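Long-range contacts in cell wall surface anchor family protein (Streptococcus agalactiae serogroup V, PDB 3TW0), which serves as the adhesive tip pilin of the group B streptococcal pilus and probably mediates attachment to host tissue through a metal-binding von Willebrand factor A domain: residues 11-16 / 165-170; 65-70 / 100-105; 89-94 / 134-139; 177-182 / 223-228. The protein carries 2 engineered substitutions. One frame throughout, in Å; residues are numbered along the deposited sequence.

Interaction 1 (11-16 / 165-170); sequences LDVVVL and KKLIFH
The carbonyl oxygen of Leu167 is met by two successive residues of the neighbouring strand: Val14 N donates to Leu167 O at 2.8 Å, while Val13 CA approaches the same oxygen in a CA-H...O contact of 3.3 Å. The pattern repeats along strands 11-16 and 165-170, which run parallel, 18° apart. Asp12 N, Val14 N and Leu16 N donate one way, to Lys165 O, Leu167 O and Phe169 O; Leu167 N and Phe169 N donate the other way, to Asp12 O and Val14 O. On the face carrying Leu11, Val13 and Leu167, the two latter side chains lie side by side, with Val13 CG1 3.8 Å from Leu167 CD2. Leu11 CG stands anti to the backbone N (chi1 176°), which swings CD1 across the strand gap to 3.9 Å from Leu167 CB. The other face ends in Leu16, whose CD1 sits over a face of the His170 imidazole, offset toward its rim, in a CH-pi contact 4.2 Å from the ring centroid. Leu16 CG meets Ile168 CG2 at 4.0 Å. The polar ends look elsewhere: Asp12 OD2 forms salt bridges with Arg55 and Arg164 and a hydrogen bond with Ser160, and His170 NE2 bonds to Tyr61 OH. Helix 33-48 packs against Val13, Val15 and Phe169, and helix 145-159 against Val14, Leu16 and Ile168. Two central strands of the parallel sheet are thus joined by five backbone hydrogen bonds, with mostly apolar side chains on both faces, and the buried carboxylate of Asp12 is probably stabilised as the anion by two arginines.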
# COMPACT_ATOMS: atom_id res chain seq x y z
N LEU A 11 12.96 24.39 -4.62
CA LEU A 11 12.53 23.10 -4.08
C LEU A 11 11.31 22.55 -4.84
O LEU A 11 10.31 23.25 -5.04
CB LEU A 11 12.24 23.20 -2.56
CG LEU A 11 11.67 21.97 -1.80
CD1 LEU A 11 12.66 20.81 -1.73
CD2 LEU A 11 11.15 22.33 -0.38
N ASP A 12 11.44 21.30 -5.29
CA ASP A 12 10.36 20.52 -5.89
C ASP A 12 9.85 19.53 -4.84
O ASP A 12 10.62 18.66 -4.37
CB ASP A 12 10.89 19.73 -7.09
CG ASP A 12 11.13 20.62 -8.31
OD1 ASP A 12 10.57 21.72 -8.36
OD2 ASP A 12 11.88 20.20 -9.21
N VAL A 13 8.57 19.64 -4.49
CA VAL A 13 8.00 18.77 -3.49
C VAL A 13 6.88 17.89 -4.05
O VAL A 13 5.93 18.40 -4.68
CB VAL A 13 7.38 19.59 -2.37
CG1 VAL A 13 6.98 18.68 -1.18
CG2 VAL A 13 8.32 20.69 -1.93
N VAL A 14 6.97 16.58 -3.81
CA VAL A 14 5.83 15.71 -4.06
C VAL A 14 5.16 15.37 -2.73
O VAL A 14 5.80 14.80 -1.83
CB VAL A 14 6.21 14.43 -4.83
CG1 VAL A 14 4.98 13.61 -5.15
CG2 VAL A 14 6.91 14.78 -6.11
N VAL A 15 3.87 15.72 -2.61
CA VAL A 15 3.07 15.25 -1.47
C VAL A 15 2.50 13.84 -1.75
O VAL A 15 1.89 13.57 -2.82
CB VAL A 15 1.96 16.26 -1.04
CG1 VAL A 15 1.13 15.67 0.10
CG2 VAL A 15 2.57 17.59 -0.57
N LEU A 16 2.75 12.92 -0.81
CA LEU A 16 2.15 11.61 -0.85
C LEU A 16 1.05 11.58 0.18
O LEU A 16 1.33 11.74 1.37
CB LEU A 16 3.17 10.52 -0.51
CG LEU A 16 4.01 9.88 -1.60
CD1 LEU A 16 4.75 8.66 -1.07
CD2 LEU A 16 3.13 9.50 -2.80
N LYS A 165 16.52 21.10 -5.40
CA LYS A 165 16.21 20.38 -4.16
C LYS A 165 14.89 19.64 -4.32
O LYS A 165 13.96 20.14 -4.93
CB LYS A 165 16.13 21.34 -2.98
CG LYS A 165 17.49 21.75 -2.40
CD LYS A 165 18.44 20.54 -2.17
CE LYS A 165 18.07 19.65 -0.97
NZ LYS A 165 18.93 18.39 -0.91
N LYS A 166 14.80 18.44 -3.76
CA LYS A 166 13.62 17.57 -3.98
C LYS A 166 13.13 17.03 -2.63
O LYS A 166 13.92 16.63 -1.80
CB LYS A 166 13.94 16.47 -5.02
CG LYS A 166 14.51 17.04 -6.36
CD LYS A 166 15.02 16.01 -7.40
CE LYS A 166 16.49 15.53 -7.19
NZ LYS A 166 17.35 16.54 -6.48
N LEU A 167 11.82 17.08 -2.40
CA LEU A 167 11.27 16.54 -1.16
C LEU A 167 10.05 15.66 -1.42
O LEU A 167 9.18 16.00 -2.23
CB LEU A 167 10.90 17.66 -0.20
CG LEU A 167 10.00 17.30 0.98
CD1 LEU A 167 10.74 16.39 1.98
CD2 LEU A 167 9.50 18.58 1.66
N ILE A 168 10.01 14.50 -0.76
CA ILE A 168 8.75 13.75 -0.66
C ILE A 168 8.20 13.96 0.75
O ILE A 168 8.93 13.75 1.75
CB ILE A 168 8.88 12.25 -1.02
CG1 ILE A 168 9.28 12.12 -2.51
CG2 ILE A 168 7.54 11.53 -0.73
CD1 ILE A 168 9.80 10.73 -2.88
N PHE A 169 6.96 14.44 0.83
CA PHE A 169 6.27 14.67 2.09
C PHE A 169 5.05 13.73 2.16
O PHE A 169 4.08 13.88 1.41
CB PHE A 169 5.85 16.13 2.16
CG PHE A 169 5.35 16.57 3.50
CD1 PHE A 169 6.20 17.21 4.39
CD2 PHE A 169 3.99 16.43 3.84
CE1 PHE A 169 5.73 17.65 5.62
CE2 PHE A 169 3.50 16.88 5.09
CZ PHE A 169 4.38 17.48 5.98
N HIS A 170 5.12 12.77 3.07
CA HIS A 170 4.22 11.60 3.02
C HIS A 170 3.38 11.60 4.26
O HIS A 170 3.91 11.54 5.39
CB HIS A 170 5.07 10.34 2.90
CG HIS A 170 4.28 9.06 2.91
ND1 HIS A 170 4.86 7.85 3.25
CD2 HIS A 170 2.99 8.79 2.61
CE1 HIS A 170 3.95 6.89 3.15
NE2 HIS A 170 2.81 7.44 2.76

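Interaction 2 (65-70 / 100-105); sequences IFDGTE and ATTHNY
Segments 65-70 and 100-105 run antiparallel at one end, where Glu70 and Thr101 form a non-hydrogen-bonded pair, and are bridged again between Asp67 and Asn104. Thr102 carries much of the polar contact. Thr69 O accepts from Thr102 N at 3.0 Å and from Thr102 OG1 at 2.9 Å; the hydroxyl arrives in the carbonyl plane on a lone pair, whereas the amide comes from above that plane. This double grip depends on Thr102 OG1 lying between the backbone N and the carbonyl carbon (chi1 54°), a rotation that also brings OG1 within a weak bond of Gly68 N. The same glycine amide makes a second weak bond to His103 O. Asp67 OD1 takes Thr69 N at 3.0 Å from above the carboxylate plane, a bond that makes an Asx turn, and Thr69 OG1 adds a second donor to the same oxygen at 2.6 Å on the syn side. Beyond it, Tyr105 N donates to Phe66 O at 2.9 Å. The Phe66 ring comes obliquely to Thr102 CG2, with CD1 3.8 Å away, and runs beside the Tyr105 ring in the same direction, CD2 of Phe66 being 4.1 Å from CD2 of Tyr105. Phe66 and Tyr105 both touch Asn19, next to the metal-binding Ser20, while His103 NE2 is bonded to Glu129. Phe66 is itself the centre of an inverse gamma turn. The arrangement is that of a loop leaving the parallel core strand 55-61 of a von Willebrand factor A domain and entering an antiparallel sheet, close to the magnesium site.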
# COMPACT_ATOMS: atom_id res chain seq x y z
N ILE A 65 -3.01 4.60 -7.39
CA ILE A 65 -2.95 6.04 -7.46
C ILE A 65 -4.31 6.63 -7.85
O ILE A 65 -4.81 6.34 -8.93
CB ILE A 65 -1.89 6.54 -8.50
CG1 ILE A 65 -0.50 5.96 -8.21
CG2 ILE A 65 -1.84 8.06 -8.48
CD1 ILE A 65 -0.15 5.97 -6.71
N PHE A 66 -4.85 7.51 -7.00
CA PHE A 66 -6.15 8.09 -7.26
C PHE A 66 -6.02 9.30 -8.19
O PHE A 66 -5.97 10.45 -7.76
CB PHE A 66 -6.93 8.45 -5.97
CG PHE A 66 -7.39 7.25 -5.17
CD1 PHE A 66 -7.29 5.96 -5.67
CD2 PHE A 66 -7.94 7.42 -3.92
CE1 PHE A 66 -7.71 4.87 -4.93
CE2 PHE A 66 -8.41 6.34 -3.17
CZ PHE A 66 -8.29 5.07 -3.68
N ASP A 67 -5.96 9.00 -9.47
CA ASP A 67 -5.76 10.00 -10.49
C ASP A 67 -6.88 10.01 -11.53
O ASP A 67 -6.70 10.55 -12.60
CB ASP A 67 -4.44 9.71 -11.20
CG ASP A 67 -4.45 8.37 -11.89
OD1 ASP A 67 -5.47 7.62 -11.79
OD2 ASP A 67 -3.43 8.06 -12.53
N GLY A 68 -8.01 9.40 -11.23
CA GLY A 68 -9.15 9.47 -12.16
C GLY A 68 -9.11 8.45 -13.28
O GLY A 68 -9.97 8.48 -14.19
N THR A 69 -8.14 7.54 -13.26
CA THR A 69 -8.15 6.43 -14.23
C THR A 69 -8.88 5.21 -13.67
O THR A 69 -9.15 5.13 -12.47
CB THR A 69 -6.75 6.00 -14.73
OG1 THR A 69 -5.89 5.75 -13.59
CG2 THR A 69 -6.14 7.09 -15.65
N GLU A 70 -9.21 4.30 -14.58
CA GLU A 70 -9.77 3.03 -14.25
C GLU A 70 -8.69 2.12 -13.63
O GLU A 70 -7.58 2.04 -14.11
CB GLU A 70 -10.27 2.38 -15.53
CG GLU A 70 -11.07 1.11 -15.29
CD GLU A 70 -11.67 0.55 -16.59
OE1 GLU A 70 -12.89 0.69 -16.81
OE2 GLU A 70 -10.89 -0.04 -17.37
N ALA A 100 -13.08 -0.16 -11.51
CA ALA A 100 -13.78 1.12 -11.33
C ALA A 100 -12.91 2.29 -11.72
O ALA A 100 -11.69 2.15 -11.90
CB ALA A 100 -14.24 1.30 -9.89
N THR A 101 -13.55 3.47 -11.79
CA THR A 101 -12.88 4.72 -12.05
C THR A 101 -12.59 5.38 -10.71
O THR A 101 -13.50 5.61 -9.90
CB THR A 101 -13.75 5.63 -12.95
OG1 THR A 101 -13.94 4.99 -14.21
CG2 THR A 101 -13.09 6.98 -13.17
N THR A 102 -11.31 5.68 -10.46
CA THR A 102 -10.89 6.26 -9.17
C THR A 102 -11.28 7.72 -9.16
O THR A 102 -11.44 8.31 -10.22
CB THR A 102 -9.35 6.14 -8.97
OG1 THR A 102 -8.68 6.72 -10.09
CG2 THR A 102 -8.92 4.66 -8.81
N HIS A 103 -11.44 8.30 -7.98
CA HIS A 103 -11.46 9.74 -7.80
C HIS A 103 -10.12 10.32 -8.29
O HIS A 103 -9.07 9.72 -8.13
CB HIS A 103 -11.55 10.08 -6.31
CG HIS A 103 -12.80 9.62 -5.63
ND1 HIS A 103 -14.06 10.03 -6.02
CD2 HIS A 103 -12.98 8.82 -4.55
CE1 HIS A 103 -14.96 9.50 -5.21
NE2 HIS A 103 -14.34 8.76 -4.32
N ASN A 104 -10.17 11.52 -8.85
CA ASN A 104 -8.96 12.25 -9.23
C ASN A 104 -8.57 13.14 -8.07
O ASN A 104 -8.97 14.31 -7.98
CB ASN A 104 -9.16 13.09 -10.48
CG ASN A 104 -7.87 13.68 -11.00
OD1 ASN A 104 -6.81 13.49 -10.40
ND2 ASN A 104 -7.93 14.33 -12.16
N TYR A 105 -7.79 12.56 -7.16
CA TYR A 105 -7.35 13.29 -5.99
C TYR A 105 -5.86 13.65 -6.15
O TYR A 105 -5.18 13.98 -5.17
CB TYR A 105 -7.60 12.45 -4.72
CG TYR A 105 -9.06 12.30 -4.29
CD1 TYR A 105 -10.04 13.25 -4.62
CD2 TYR A 105 -9.44 11.23 -3.50
CE1 TYR A 105 -11.37 13.09 -4.18
CE2 TYR A 105 -10.74 11.05 -3.07
CZ TYR A 105 -11.70 11.98 -3.40
OH TYR A 105 -12.97 11.78 -2.94

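Interaction 3 (89-94 / 134-139); sequences VSWDYH and DRTLYQ
Van der Waals contact through the indole of Trp91 dominates this small surface interface, and no hydrogen bond joins segments 89-94 and 134-139. The six-membered end of the indole is pushed against the start of the turn at 135-139. Trp91 CZ2 lies 3.8 Å from Arg135 CB and 3.6 Å from Arg135 O, an oxygen near the ring plane at its edge. One atom further round, Trp91 CH2 meets Thr136 OG1 at 3.6 Å, also at the edge. The indole reaches this place with CG anti to its own carbonyl carbon (chi1 -57°). Among the polar groups, the Gln139 and Trp91 side chains run alongside one another head to tail, amide and ring planes 70° apart, and Gln139 NE2 stands 4.0 Å from Trp91 NE1. That amide is held by its own segment: Gln139 NE2 donates to Arg135 O at 3.1 Å, nearly straight along the carbonyl direction, and Arg135 O lies in the amide plane. Asp134 OD1 accepts Leu137 N at 3.1 Å, an Asx motif at the start of the 135-139 turn. The charged guanidinium group is only loosely engaged. Its plane stands 80° from the indole, Ser90 OG lies over one of its faces, and Arg135 NH1 bonds to Asn132. Phe98 of strand 97-101 also meets Trp91, edge-to-face. With no bond across it, the contact rests on the fit of the ring edge, and the oxygen of Arg135, already bonded to Gln139, probably gains a little electrostatically from the C-H groups of the indole.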
# COMPACT_ATOMS: atom_id res chain seq x y z
N VAL A 89 -21.87 -11.07 1.96
CA VAL A 89 -23.31 -11.06 1.80
C VAL A 89 -23.68 -10.04 0.73
O VAL A 89 -24.72 -10.18 0.12
CB VAL A 89 -24.03 -10.74 3.15
CG1 VAL A 89 -25.35 -10.01 2.95
CG2 VAL A 89 -24.25 -12.00 3.93
N SER A 90 -22.84 -9.03 0.49
CA SER A 90 -23.23 -8.04 -0.52
C SER A 90 -22.68 -8.19 -1.94
O SER A 90 -22.90 -7.32 -2.76
CB SER A 90 -23.11 -6.58 -0.03
OG SER A 90 -22.41 -6.43 1.19
N TRP A 91 -22.02 -9.29 -2.26
CA TRP A 91 -21.54 -9.51 -3.63
C TRP A 91 -21.84 -10.93 -4.07
O TRP A 91 -21.91 -11.84 -3.24
CB TRP A 91 -20.02 -9.25 -3.74
CG TRP A 91 -19.61 -7.88 -3.30
CD1 TRP A 91 -18.98 -7.54 -2.14
CD2 TRP A 91 -19.85 -6.65 -4.01
NE1 TRP A 91 -18.80 -6.18 -2.07
CE2 TRP A 91 -19.34 -5.60 -3.20
CE3 TRP A 91 -20.45 -6.33 -5.23
CZ2 TRP A 91 -19.40 -4.27 -3.59
CZ3 TRP A 91 -20.51 -4.99 -5.63
CH2 TRP A 91 -19.97 -3.97 -4.80
N ASP A 92 -22.00 -11.10 -5.39
CA ASP A 92 -22.09 -12.43 -5.99
C ASP A 92 -20.75 -13.14 -5.80
O ASP A 92 -19.70 -12.49 -5.78
CB ASP A 92 -22.41 -12.33 -7.48
CG ASP A 92 -22.47 -13.70 -8.15
OD1 ASP A 92 -23.26 -14.57 -7.70
OD2 ASP A 92 -21.71 -13.92 -9.12
N TYR A 93 -20.77 -14.46 -5.66
CA TYR A 93 -19.51 -15.18 -5.36
C TYR A 93 -18.45 -15.14 -6.48
O TYR A 93 -17.27 -15.41 -6.21
CB TYR A 93 -19.79 -16.61 -4.91
CG TYR A 93 -20.10 -17.59 -6.02
CD1 TYR A 93 -19.08 -18.33 -6.65
CD2 TYR A 93 -21.41 -17.81 -6.43
CE1 TYR A 93 -19.37 -19.24 -7.68
CE2 TYR A 93 -21.72 -18.73 -7.45
CZ TYR A 93 -20.70 -19.43 -8.06
OH TYR A 93 -21.03 -20.33 -9.06
N HIS A 94 -18.89 -14.87 -7.71
CA HIS A 94 -17.98 -14.68 -8.87
C HIS A 94 -17.18 -13.36 -8.83
O HIS A 94 -16.24 -13.17 -9.60
CB HIS A 94 -18.76 -14.70 -10.18
CG HIS A 94 -19.54 -15.97 -10.40
ND1 HIS A 94 -18.95 -17.12 -10.87
CD2 HIS A 94 -20.85 -16.26 -10.22
CE1 HIS A 94 -19.86 -18.07 -10.96
NE2 HIS A 94 -21.03 -17.57 -10.58
N ASP A 134 -19.78 4.27 -0.82
CA ASP A 134 -19.50 3.61 -2.09
C ASP A 134 -18.79 2.25 -1.86
O ASP A 134 -17.58 2.22 -1.57
CB ASP A 134 -18.63 4.54 -2.97
CG ASP A 134 -18.56 4.08 -4.43
OD1 ASP A 134 -18.63 2.85 -4.69
OD2 ASP A 134 -18.41 4.96 -5.32
N ARG A 135 -19.53 1.14 -1.96
CA ARG A 135 -18.98 -0.20 -1.66
C ARG A 135 -18.04 -0.70 -2.76
O ARG A 135 -17.23 -1.59 -2.53
CB ARG A 135 -20.08 -1.24 -1.43
CG ARG A 135 -20.77 -1.15 -0.08
CD ARG A 135 -21.56 -2.42 0.25
NE ARG A 135 -22.92 -2.05 0.65
CZ ARG A 135 -23.33 -1.88 1.91
NH1 ARG A 135 -22.50 -2.06 2.94
NH2 ARG A 135 -24.59 -1.52 2.15
N THR A 136 -18.19 -0.14 -3.94
CA THR A 136 -17.30 -0.48 -5.04
C THR A 136 -15.91 0.15 -4.84
O THR A 136 -14.91 -0.53 -4.98
CB THR A 136 -17.95 -0.14 -6.39
OG1 THR A 136 -19.12 -0.95 -6.52
CG2 THR A 136 -17.03 -0.48 -7.58
N LEU A 137 -15.87 1.43 -4.48
CA LEU A 137 -14.59 2.17 -4.37
C LEU A 137 -13.93 1.84 -3.04
O LEU A 137 -12.73 1.99 -2.88
CB LEU A 137 -14.82 3.67 -4.52
CG LEU A 137 -15.00 4.18 -5.96
CD1 LEU A 137 -15.18 5.72 -5.98
CD2 LEU A 137 -13.78 3.82 -6.77
N TYR A 138 -14.74 1.38 -2.09
CA TYR A 138 -14.24 0.82 -0.85
C TYR A 138 -13.27 -0.34 -1.12
O TYR A 138 -12.33 -0.52 -0.37
CB TYR A 138 -15.39 0.31 0.04
CG TYR A 138 -14.92 -0.22 1.38
CD1 TYR A 138 -14.64 0.66 2.44
CD2 TYR A 138 -14.74 -1.58 1.60
CE1 TYR A 138 -14.22 0.20 3.65
CE2 TYR A 138 -14.31 -2.07 2.82
CZ TYR A 138 -14.04 -1.16 3.84
OH TYR A 138 -13.61 -1.60 5.06
N GLN A 139 -13.51 -1.09 -2.20
CA GLN A 139 -12.64 -2.19 -2.63
C GLN A 139 -11.23 -1.76 -3.11
O GLN A 139 -10.34 -2.62 -3.28
CB GLN A 139 -13.29 -2.96 -3.79
CG GLN A 139 -14.67 -3.50 -3.49
CD GLN A 139 -14.72 -4.29 -2.20
OE1 GLN A 139 -13.96 -5.23 -2.02
NE2 GLN A 139 -15.64 -3.93 -1.31

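Interaction 4 (177-182 / 223-228); sequences TMSYAI and IVKGDG. With ACT (acetate ion), chain F.
Ser179 and Lys225 exchange two backbone bonds, Lys225 N to Ser179 O at 2.9 Å and Ser179 N to Lys225 O at 3.1 Å, as an antiparallel hydrogen-bonded pair. A third bond, from Gly228 N to Thr177 O at 3.2 Å, continues the union of the two loops. A water bridges the segments near either end: one lies between Thr177 O and Asp227 N, accepting from the latter and probably donating to the former, and another links Ala181 N to Ile223 O. Between these bonds the Met178 side chain crosses Val224 at about a right angle, with Met178 CG tight against Val224 CG1 at 3.3 Å. A bend at its last torsion (chi3 -84°) then lays Met178 CE 3.6 Å from Gly226 O. The other branch of Val224 turns to the tyrosine, CG2 lying 3.7 Å from Tyr180 CE1, and the aliphatic part of Lys225 runs along Ala181, CE being 3.7 Å from Ala181 CB. Further out, Tyr180 OH bonds to Asp220, Ser179 OG to His301, and Lys225 makes a cation-pi contact with Tyr283. Thr177 OG1, set between its backbone N and carbonyl carbon (chi1 57°), accepts from Thr143 N and donates to an acetate oxygen, OXT, at 2.8 Å. The acetate, probably from the crystallisation liquor, is also bonded to Ser22 N and to the hydroxyl of Thr143, a magnesium ligand. The bond from Thr177 to the backbone of Thr143 is consistent with a second-shell role, and an anion held here with a place where a carboxylate of a ligand could approach the metal.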
# COMPACT_ATOMS: atom_id res chain seq x y z
N THR A 177 -0.59 -2.33 3.50
CA THR A 177 -1.33 -3.58 3.50
C THR A 177 -1.37 -4.18 2.10
O THR A 177 -2.17 -5.07 1.80
CB THR A 177 -2.79 -3.35 3.94
OG1 THR A 177 -3.39 -2.40 3.06
CG2 THR A 177 -2.88 -2.82 5.36
N MET A 178 -0.50 -3.68 1.22
CA MET A 178 -0.36 -4.19 -0.13
C MET A 178 1.08 -3.91 -0.48
O MET A 178 1.61 -2.93 0.04
CB MET A 178 -1.26 -3.40 -1.08
CG MET A 178 -1.41 -4.04 -2.44
SD MET A 178 -2.79 -3.26 -3.38
CE MET A 178 -4.21 -4.18 -2.73
N SER A 179 1.67 -4.71 -1.37
CA SER A 179 3.07 -4.52 -1.76
C SER A 179 3.38 -5.26 -3.03
O SER A 179 2.68 -6.23 -3.37
CB SER A 179 4.01 -5.02 -0.63
OG SER A 179 3.91 -6.43 -0.51
N TYR A 180 4.41 -4.83 -3.75
CA TYR A 180 4.91 -5.68 -4.84
C TYR A 180 5.70 -6.91 -4.34
O TYR A 180 6.41 -6.82 -3.33
CB TYR A 180 5.68 -4.86 -5.89
CG TYR A 180 4.79 -3.97 -6.74
CD1 TYR A 180 3.83 -4.54 -7.60
CD2 TYR A 180 4.89 -2.58 -6.70
CE1 TYR A 180 2.98 -3.74 -8.38
CE2 TYR A 180 4.05 -1.77 -7.49
CZ TYR A 180 3.10 -2.36 -8.34
OH TYR A 180 2.27 -1.58 -9.12
N ALA A 181 5.58 -8.04 -5.05
CA ALA A 181 6.33 -9.26 -4.75
C ALA A 181 7.83 -9.15 -5.04
O ALA A 181 8.23 -8.68 -6.12
CB ALA A 181 5.79 -10.44 -5.55
N ILE A 182 8.64 -9.71 -4.12
CA ILE A 182 10.07 -9.93 -4.34
C ILE A 182 10.22 -11.15 -5.26
O ILE A 182 9.58 -12.19 -5.04
CB ILE A 182 10.80 -10.14 -3.01
CG1 ILE A 182 10.75 -8.85 -2.19
CG2 ILE A 182 12.26 -10.58 -3.24
CD1 ILE A 182 11.13 -8.99 -0.67
N ILE A 223 -0.62 -9.61 -9.84
CA ILE A 223 0.77 -9.84 -9.35
C ILE A 223 1.05 -9.34 -7.91
O ILE A 223 2.07 -9.66 -7.31
CB ILE A 223 1.85 -9.19 -10.31
CG1 ILE A 223 1.71 -7.67 -10.37
CG2 ILE A 223 1.82 -9.83 -11.71
CD1 ILE A 223 2.98 -6.94 -10.95
N VAL A 224 0.18 -8.50 -7.38
CA VAL A 224 0.44 -7.84 -6.12
C VAL A 224 0.24 -8.75 -4.91
O VAL A 224 -0.51 -9.73 -4.97
CB VAL A 224 -0.52 -6.66 -6.05
CG1 VAL A 224 -1.04 -6.46 -4.67
CG2 VAL A 224 0.10 -5.41 -6.66
N LYS A 225 0.91 -8.43 -3.79
CA LYS A 225 0.67 -9.15 -2.52
C LYS A 225 -0.27 -8.34 -1.65
O LYS A 225 -0.21 -7.10 -1.63
CB LYS A 225 1.98 -9.41 -1.74
CG LYS A 225 3.00 -10.32 -2.47
CD LYS A 225 2.45 -11.69 -2.79
CE LYS A 225 3.46 -12.53 -3.56
NZ LYS A 225 3.27 -14.05 -3.37
N GLY A 226 -1.12 -9.03 -0.89
CA GLY A 226 -2.08 -8.32 -0.04
C GLY A 226 -3.26 -7.77 -0.81
O GLY A 226 -3.21 -7.61 -2.02
N ASP A 227 -4.35 -7.52 -0.08
CA ASP A 227 -5.57 -6.93 -0.61
C ASP A 227 -6.17 -5.87 0.33
O ASP A 227 -7.36 -5.59 0.24
CB ASP A 227 -6.63 -8.02 -0.88
CG ASP A 227 -7.04 -8.79 0.39
OD1 ASP A 227 -6.55 -8.50 1.50
OD2 ASP A 227 -7.87 -9.71 0.26
N GLY A 228 -5.35 -5.30 1.22
CA GLY A 228 -5.86 -4.42 2.27
C GLY A 228 -6.34 -5.08 3.58
O GLY A 228 -6.74 -4.40 4.50
C ACT F . -6.40 -0.15 4.44
O ACT F . -6.28 1.00 4.90
OXT ACT F . -5.34 -0.66 4.03
CH3 ACT F . -7.74 -0.87 4.37
O HOH W 1 -3.67 -7.26 2.99
O HOH W 2 4.24 -7.85 -7.47

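Interaction 1 lies in the parallel core sheet, pairing strands 11-18 and 165-172, and the loop it closes holds interactions 2 and 3; interaction 4 follows later in the chain. Interactions 2 and 3 alternate along the sequence and touch, through Leu137 against His103, Thr101 and Ala100, with centres about 18 Å apart; strand 97-101 supplies Ala100 and Thr101 to interaction 2 and packs against segment 134-139 of interaction 3. Interactions 1 and 3 are the most widely separated, about 35 Å between centres on opposite sides of the chain's centre. Interaction 4 joins loops after strand 165-172 and helix 220-223, about 5 Å from interaction 3 at the nearest atoms. The magnesium site lies among interactions 1, 2 and 4, so the core sheet and their loops meet around it.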